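Local coordinates for protein LpxE (Aquifex aeolicus, PDB 6EBU) that probably acts as a membrane-embedded lipid A 1-phosphatase of the PAP2 superfamily, removing a phosphate group in bacterial envelope biogenesis, at residues A[26-40]-A[134-146]. The protein carries 1 engineered substitution. Residues are numbered along the deposited sequence; the frame is centred on the assembly and turned at random.
With BOG (octyl beta-D-glucopyranoside), chain D; BOG (octyl beta-D-glucopyranoside), chain F; BOG (octyl beta-D-glucopyranoside), chain C; SO4 (sulfate ion), chain B.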
loop_
_atom_site.group_PDB
_atom_site.type_symbol
_atom_site.label_atom_id
_atom_site.label_comp_id
_atom_site.label_asym_id
_atom_site.label_seq_id
_atom_site.Cartn_x
_atom_site.Cartn_y
_atom_site.Cartn_z
ATOM N N ARG A 26 -16.742 -6.297 -9.360
ATOM C CA ARG A 26 -17.191 -5.998 -8.011
ATOM C C ARG A 26 -18.215 -7.017 -7.528
ATOM O O ARG A 26 -18.724 -7.845 -8.288
ATOM C CB ARG A 26 -17.785 -4.590 -7.936
ATOM C CG ARG A 26 -16.992 -3.561 -8.703
ATOM C CD ARG A 26 -17.471 -2.166 -8.376
ATOM N NE ARG A 26 -17.190 -1.789 -6.994
ATOM C CZ ARG A 26 -15.991 -1.429 -6.548
ATOM N NH1 ARG A 26 -14.952 -1.401 -7.373
ATOM N NH2 ARG A 26 -15.830 -1.096 -5.277
ATOM N N HIS A 27 -18.510 -6.927 -6.233
ATOM C CA HIS A 27 -19.490 -7.746 -5.534
ATOM C C HIS A 27 -19.713 -7.146 -4.150
ATOM O O HIS A 27 -18.770 -6.612 -3.551
ATOM C CB HIS A 27 -19.022 -9.200 -5.434
ATOM C CG HIS A 27 -20.090 -10.148 -4.984
ATOM N ND1 HIS A 27 -20.447 -10.295 -3.661
ATOM C CD2 HIS A 27 -20.887 -10.990 -5.684
ATOM C CE1 HIS A 27 -21.415 -11.188 -3.565
ATOM N NE2 HIS A 27 -21.700 -11.626 -4.777
ATOM N N PRO A 28 -20.939 -7.190 -3.620
ATOM C CA PRO A 28 -21.171 -6.628 -2.276
ATOM C C PRO A 28 -20.284 -7.233 -1.203
ATOM O O PRO A 28 -19.860 -6.522 -0.284
ATOM C CB PRO A 28 -22.655 -6.933 -2.026
ATOM C CG PRO A 28 -23.254 -6.990 -3.391
ATOM C CD PRO A 28 -22.197 -7.586 -4.280
ATOM N N LEU A 29 -19.993 -8.533 -1.292
ATOM C CA LEU A 29 -19.107 -9.159 -0.317
ATOM C C LEU A 29 -17.681 -8.641 -0.442
ATOM O O LEU A 29 -16.975 -8.530 0.566
ATOM C CB LEU A 29 -19.134 -10.677 -0.478
ATOM C CG LEU A 29 -20.440 -11.364 -0.082
ATOM C CD1 LEU A 29 -20.291 -12.868 -0.187
ATOM C CD2 LEU A 29 -20.848 -10.954 1.324
ATOM N N LEU A 30 -17.238 -8.329 -1.662
ATOM C CA LEU A 30 -15.932 -7.702 -1.829
ATOM C C LEU A 30 -15.925 -6.296 -1.248
ATOM O O LEU A 30 -14.926 -5.869 -0.656
ATOM C CB LEU A 30 -15.549 -7.677 -3.307
ATOM C CG LEU A 30 -14.823 -8.906 -3.848
ATOM C CD1 LEU A 30 -14.547 -8.749 -5.334
ATOM C CD2 LEU A 30 -13.533 -9.129 -3.080
ATOM N N ASP A 31 -17.033 -5.565 -1.405
ATOM C CA ASP A 31 -17.132 -4.225 -0.837
ATOM C C ASP A 31 -16.991 -4.260 0.677
ATOM O O ASP A 31 -16.304 -3.416 1.264
ATOM C CB ASP A 31 -18.464 -3.580 -1.224
ATOM C CG ASP A 31 -18.561 -3.264 -2.705
ATOM O OD1 ASP A 31 -17.553 -3.416 -3.424
ATOM O OD2 ASP A 31 -19.652 -2.850 -3.149
ATOM N N VAL A 32 -17.637 -5.229 1.327
ATOM C CA VAL A 32 -17.558 -5.328 2.780
ATOM C C VAL A 32 -16.163 -5.766 3.206
ATOM O O VAL A 32 -15.564 -5.182 4.117
ATOM C CB VAL A 32 -18.637 -6.286 3.317
ATOM C CG1 VAL A 32 -18.455 -6.496 4.811
ATOM C CG2 VAL A 32 -20.029 -5.744 3.018
ATOM N N PHE A 33 -15.622 -6.796 2.548
ATOM C CA PHE A 33 -14.313 -7.315 2.930
ATOM C C PHE A 33 -13.242 -6.236 2.837
ATOM O O PHE A 33 -12.453 -6.047 3.769
ATOM C CB PHE A 33 -13.933 -8.511 2.056
ATOM C CG PHE A 33 -12.508 -8.957 2.234
ATOM C CD1 PHE A 33 -12.162 -9.819 3.265
ATOM C CD2 PHE A 33 -11.510 -8.502 1.384
ATOM C CE1 PHE A 33 -10.849 -10.227 3.439
ATOM C CE2 PHE A 33 -10.198 -8.901 1.555
ATOM C CZ PHE A 33 -9.866 -9.767 2.583
ATOM N N PHE A 34 -13.195 -5.519 1.712
ATOM C CA PHE A 34 -12.143 -4.529 1.521
ATOM C C PHE A 34 -12.360 -3.299 2.390
ATOM O O PHE A 34 -11.390 -2.632 2.766
ATOM C CB PHE A 34 -12.045 -4.142 0.047
ATOM C CG PHE A 34 -11.284 -5.131 -0.780
ATOM C CD1 PHE A 34 -10.055 -5.607 -0.353
ATOM C CD2 PHE A 34 -11.800 -5.600 -1.976
ATOM C CE1 PHE A 34 -9.349 -6.525 -1.109
ATOM C CE2 PHE A 34 -11.100 -6.519 -2.736
ATOM C CZ PHE A 34 -9.874 -6.982 -2.302
ATOM N N THR A 35 -13.613 -2.983 2.719
ATOM C CA THR A 35 -13.875 -1.908 3.668
ATOM C C THR A 35 -13.369 -2.278 5.056
ATOM O O THR A 35 -12.724 -1.468 5.730
ATOM C CB THR A 35 -15.369 -1.587 3.703
ATOM O OG1 THR A 35 -15.787 -1.121 2.414
ATOM C CG2 THR A 35 -15.666 -0.514 4.742
ATOM N N HIS A 36 -13.650 -3.507 5.494
ATOM C CA HIS A 36 -13.155 -3.969 6.787
ATOM C C HIS A 36 -11.637 -4.111 6.774
ATOM O O HIS A 36 -10.972 -3.821 7.777
ATOM C CB HIS A 36 -13.807 -5.305 7.154
ATOM C CG HIS A 36 -15.283 -5.220 7.396
ATOM N ND1 HIS A 36 -15.994 -6.231 8.008
ATOM C CD2 HIS A 36 -16.183 -4.250 7.108
ATOM C CE1 HIS A 36 -17.268 -5.887 8.086
ATOM N NE2 HIS A 36 -17.409 -4.689 7.548
ATOM N N PHE A 37 -11.075 -4.541 5.642
ATOM C CA PHE A 37 -9.654 -4.844 5.538
ATOM C C PHE A 37 -8.782 -3.600 5.414
ATOM O O PHE A 37 -7.592 -3.666 5.737
ATOM C CB PHE A 37 -9.413 -5.758 4.331
ATOM C CG PHE A 37 -8.076 -6.441 4.336
ATOM C CD1 PHE A 37 -7.870 -7.585 5.087
ATOM C CD2 PHE A 37 -7.030 -5.946 3.576
ATOM C CE1 PHE A 37 -6.644 -8.217 5.088
ATOM C CE2 PHE A 37 -5.801 -6.575 3.575
ATOM C CZ PHE A 37 -5.607 -7.711 4.332
ATOM N N ALA A 38 -9.346 -2.475 4.958
ATOM C CA ALA A 38 -8.539 -1.290 4.675
ATOM C C ALA A 38 -7.785 -0.799 5.906
ATOM O O ALA A 38 -6.666 -0.285 5.781
ATOM C CB ALA A 38 -9.424 -0.174 4.121
ATOM N N TYR A 39 -8.377 -0.953 7.095
ATOM C CA TYR A 39 -7.748 -0.492 8.330
ATOM C C TYR A 39 -6.363 -1.096 8.528
ATOM O O TYR A 39 -5.478 -0.447 9.096
ATOM C CB TYR A 39 -8.646 -0.835 9.518
ATOM C CG TYR A 39 -8.219 -0.224 10.833
ATOM C CD1 TYR A 39 -8.711 1.010 11.233
ATOM C CD2 TYR A 39 -7.339 -0.887 11.680
ATOM C CE1 TYR A 39 -8.331 1.575 12.435
ATOM C CE2 TYR A 39 -6.955 -0.331 12.886
ATOM C CZ TYR A 39 -7.456 0.901 13.258
ATOM O OH TYR A 39 -7.084 1.470 14.455
ATOM N N LEU A 40 -6.156 -2.332 8.071
ATOM C CA LEU A 40 -4.872 -2.998 8.234
ATOM C C LEU A 40 -3.780 -2.406 7.354
ATOM O O LEU A 40 -2.603 -2.725 7.558
ATOM C CB LEU A 40 -5.023 -4.487 7.940
ATOM C CG LEU A 40 -6.062 -5.176 8.820
ATOM C CD1 LEU A 40 -6.261 -6.624 8.383
ATOM C CD2 LEU A 40 -5.662 -5.083 10.285
ATOM N N LEU A 134 0.795 -11.865 1.171
ATOM C CA LEU A 134 -0.601 -11.850 0.745
ATOM C C LEU A 134 -1.329 -10.649 1.333
ATOM O O LEU A 134 -2.160 -10.025 0.661
ATOM C CB LEU A 134 -1.303 -13.145 1.149
ATOM C CG LEU A 134 -2.772 -13.205 0.720
ATOM C CD1 LEU A 134 -2.884 -13.431 -0.784
ATOM C CD2 LEU A 134 -3.535 -14.268 1.493
ATOM N N TYR A 135 -1.030 -10.315 2.590
ATOM C CA TYR A 135 -1.614 -9.125 3.201
ATOM C C TYR A 135 -1.216 -7.872 2.430
ATOM O O TYR A 135 -2.062 -7.028 2.115
ATOM C CB TYR A 135 -1.180 -9.035 4.666
ATOM C CG TYR A 135 -0.983 -7.626 5.173
ATOM C CD1 TYR A 135 -2.065 -6.845 5.546
ATOM C CD2 TYR A 135 0.291 -7.079 5.282
ATOM C CE1 TYR A 135 -1.889 -5.556 6.011
ATOM C CE2 TYR A 135 0.477 -5.792 5.745
ATOM C CZ TYR A 135 -0.616 -5.034 6.107
ATOM O OH TYR A 135 -0.435 -3.749 6.567
ATOM N N ALA A 136 0.072 -7.747 2.098
ATOM C CA ALA A 136 0.531 -6.597 1.324
ATOM C C ALA A 136 -0.130 -6.549 -0.046
ATOM O O ALA A 136 -0.501 -5.471 -0.527
ATOM C CB ALA A 136 2.053 -6.634 1.181
ATOM N N PHE A 137 -0.288 -7.706 -0.694
ATOM C CA PHE A 137 -0.934 -7.734 -2.002
ATOM C C PHE A 137 -2.388 -7.295 -1.906
ATOM O O PHE A 137 -2.871 -6.532 -2.752
ATOM C CB PHE A 137 -0.835 -9.134 -2.610
ATOM C CG PHE A 137 -1.813 -9.379 -3.725
ATOM C CD1 PHE A 137 -1.534 -8.955 -5.014
ATOM C CD2 PHE A 137 -3.016 -10.026 -3.483
ATOM C CE1 PHE A 137 -2.435 -9.172 -6.044
ATOM C CE2 PHE A 137 -3.920 -10.245 -4.506
ATOM C CZ PHE A 137 -3.629 -9.817 -5.788
ATOM N N LEU A 138 -3.102 -7.768 -0.882
ATOM C CA LEU A 138 -4.513 -7.422 -0.740
ATOM C C LEU A 138 -4.705 -5.937 -0.461
ATOM O O LEU A 138 -5.694 -5.350 -0.911
ATOM C CB LEU A 138 -5.152 -8.261 0.368
ATOM C CG LEU A 138 -5.412 -9.730 0.023
ATOM C CD1 LEU A 138 -5.975 -10.476 1.222
ATOM C CD2 LEU A 138 -6.345 -9.848 -1.175
ATOM N N ILE A 139 -3.781 -5.315 0.276
ATOM C CA ILE A 139 -3.848 -3.869 0.474
ATOM C C ILE A 139 -3.707 -3.152 -0.862
ATOM O O ILE A 139 -4.504 -2.268 -1.200
ATOM C CB ILE A 139 -2.774 -3.408 1.476
ATOM C CG1 ILE A 139 -3.109 -3.901 2.883
ATOM C CG2 ILE A 139 -2.659 -1.891 1.468
ATOM C CD1 ILE A 139 -4.417 -3.367 3.410
ATOM N N GLY A 140 -2.695 -3.531 -1.646
ATOM C CA GLY A 140 -2.536 -2.943 -2.966
ATOM C C GLY A 140 -3.752 -3.157 -3.846
ATOM O O GLY A 140 -4.205 -2.236 -4.532
ATOM N N TYR A 141 -4.305 -4.373 -3.831
ATOM C CA TYR A 141 -5.527 -4.633 -4.585
ATOM C C TYR A 141 -6.699 -3.842 -4.019
ATOM O O TYR A 141 -7.567 -3.380 -4.770
ATOM C CB TYR A 141 -5.838 -6.132 -4.586
ATOM C CG TYR A 141 -6.864 -6.552 -5.618
ATOM C CD1 TYR A 141 -8.220 -6.323 -5.413
ATOM C CD2 TYR A 141 -6.479 -7.178 -6.797
ATOM C CE1 TYR A 141 -9.160 -6.700 -6.350
ATOM C CE2 TYR A 141 -7.414 -7.561 -7.743
ATOM C CZ TYR A 141 -8.754 -7.320 -7.512
ATOM O OH TYR A 141 -9.693 -7.697 -8.444
ATOM N N GLU A 142 -6.738 -3.672 -2.696
ATOM C CA GLU A 142 -7.849 -2.955 -2.077
ATOM C C GLU A 142 -7.893 -1.498 -2.527
ATOM O O GLU A 142 -8.974 -0.946 -2.760
ATOM C CB GLU A 142 -7.744 -3.050 -0.554
ATOM C CG GLU A 142 -8.695 -2.147 0.203
ATOM C CD GLU A 142 -7.973 -0.997 0.871
ATOM O OE1 GLU A 142 -8.299 0.170 0.571
ATOM O OE2 GLU A 142 -7.070 -1.264 1.689
ATOM N N ARG A 143 -6.727 -0.862 -2.667
ATOM C CA ARG A 143 -6.699 0.540 -3.077
ATOM C C ARG A 143 -7.298 0.721 -4.467
ATOM O O ARG A 143 -8.022 1.691 -4.718
ATOM C CB ARG A 143 -5.265 1.076 -3.037
ATOM C CG ARG A 143 -4.565 0.919 -1.692
ATOM C CD ARG A 143 -5.469 1.335 -0.546
ATOM N NE ARG A 143 -5.416 2.772 -0.299
ATOM C CZ ARG A 143 -6.358 3.456 0.340
ATOM N NH1 ARG A 143 -7.436 2.835 0.796
ATOM N NH2 ARG A 143 -6.223 4.764 0.520
ATOM N N ILE A 144 -7.013 -0.206 -5.383
ATOM C CA ILE A 144 -7.576 -0.116 -6.726
ATOM C C ILE A 144 -9.060 -0.456 -6.704
ATOM O O ILE A 144 -9.874 0.219 -7.344
ATOM C CB ILE A 144 -6.800 -1.027 -7.693
ATOM C CG1 ILE A 144 -5.295 -0.804 -7.542
ATOM C CG2 ILE A 144 -7.234 -0.775 -9.132
ATOM C CD1 ILE A 144 -4.462 -1.744 -8.368
ATOM N N TYR A 145 -9.437 -1.504 -5.963
ATOM C CA TYR A 145 -10.844 -1.874 -5.873
ATOM C C TYR A 145 -11.678 -0.754 -5.267
ATOM O O TYR A 145 -12.834 -0.556 -5.664
ATOM C CB TYR A 145 -11.003 -3.158 -5.054
ATOM C CG TYR A 145 -12.429 -3.660 -5.007
ATOM C CD1 TYR A 145 -12.912 -4.527 -5.978
ATOM C CD2 TYR A 145 -13.296 -3.254 -4.000
ATOM C CE1 TYR A 145 -14.219 -4.980 -5.945
ATOM C CE2 TYR A 145 -14.598 -3.700 -3.958
ATOM C CZ TYR A 145 -15.058 -4.563 -4.933
ATOM O OH TYR A 145 -16.361 -5.006 -4.898
ATOM N N ALA A 146 -11.117 -0.013 -4.311
ATOM C CA ALA A 146 -11.829 1.108 -3.714
ATOM C C ALA A 146 -11.949 2.299 -4.656
ATOM O O ALA A 146 -12.691 3.237 -4.346
ATOM C CB ALA A 146 -11.133 1.541 -2.422
HETATM O O1 BOG D . 5.694 -5.265 -7.365
HETATM C "C1'" BOG D . 4.592 -6.011 -6.849
HETATM C "C2'" BOG D . 3.318 -5.138 -6.885
HETATM C "C3'" BOG D . 2.153 -5.858 -6.134
HETATM C "C4'" BOG D . 0.924 -4.909 -6.073
HETATM C "C5'" BOG D . -0.367 -5.738 -5.915
HETATM C "C6'" BOG D . -1.548 -4.980 -6.555
HETATM C "C7'" BOG D . -2.254 -5.894 -7.554
HETATM C "C8'" BOG D . -3.608 -5.292 -7.934
HETATM O O1 BOG F . -4.688 7.736 3.980
HETATM C "C1'" BOG F . -4.562 6.396 4.451
HETATM C "C2'" BOG F . -5.850 5.996 5.205
HETATM C "C3'" BOG F . -6.068 4.455 5.093
HETATM C "C4'" BOG F . -7.520 4.156 4.626
HETATM C "C5'" BOG F . -7.926 5.141 3.506
HETATM C "C6'" BOG F . -9.455 5.097 3.304
HETATM C "C7'" BOG F . -10.151 5.929 4.378
HETATM C "C8'" BOG F . -9.806 7.408 4.184
HETATM O O1 BOG C . -11.836 -11.909 -0.714
HETATM C "C1'" BOG C . -13.159 -11.747 -0.203
HETATM C "C2'" BOG C . -14.132 -12.647 -0.995
HETATM C "C3'" BOG C . -15.559 -12.551 -0.373
HETATM C "C4'" BOG C . -16.223 -13.956 -0.364
HETATM C "C5'" BOG C . -15.177 -15.021 0.030
HETATM C "C6'" BOG C . -15.863 -16.236 0.689
HETATM C "C7'" BOG C . -14.870 -17.395 0.736
HETATM C "C8'" BOG C . -15.512 -18.606 1.419
HETATM S S SO4 B . -2.879 6.534 0.315
HETATM O O1 SO4 B . -3.289 5.164 0.014
HETATM O O2 SO4 B . -4.043 7.411 0.287
HETATM O O3 SO4 B . -1.913 6.969 -0.689
HETATM O O4 SO4 B . -2.264 6.581 1.639
#
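Tyr145 lies with its ring between Arg26 and Phe34. The Arg26 guanidinium stacks flat on one face, its CZ 3.8 Å from the ring centroid, a cation-pi contact. Both NH1 and NH2 of Arg26 also grip the carbonyl O of Tyr145; the NH1 bond is 2.8 Å and lies in the carbonyl plane. Phe34 meets the opposite face obliquely, with planes at 44°. At the ring edge, Tyr145 OH gives a very short bond of 2.5 Å to Asp31 OD1 and accepts from His27 N. The residue is thus held at its hydroxyl and at its backbone carbonyl, with a group against each ring face. Asp31 OD1 also forms a salt bridge with Arg26 NH2 at 3.4 Å.

Phe34 is a knob in a hole formed by Leu138, Tyr141, Glu142 and Tyr145. Glu142 CA covers one of its faces. Farther along, Phe37 CE2 packs on Ile139 CD1 at 3.5 Å, and Tyr135 OH donates to Leu40 O at 2.6 Å.

In the second shell, Asn23 O takes a further bond from Arg26 NH1. The bend at chi2 (-109°) lays the Glu142 carboxylate against Ala38, and OE1 takes a hydrogen bond from Arg143 NH1 on its syn lone pair, part of a salt bridge. Arg143 in turn hydrogen-bonds a sulfate, probably from the crystallisation liquor, that Lys79, Arg86, Gly108 and His149 also hold; this is consistent with a PAP2 phosphate site.

Helix 28-37 crosses the 134-145 part of helix 126-145 at -119°. Around it, Tyr141 and Ile144 meet helix 13-24, Tyr135 and Ala136 helix 108-121, and Arg143 and Ile144 helix 151-170.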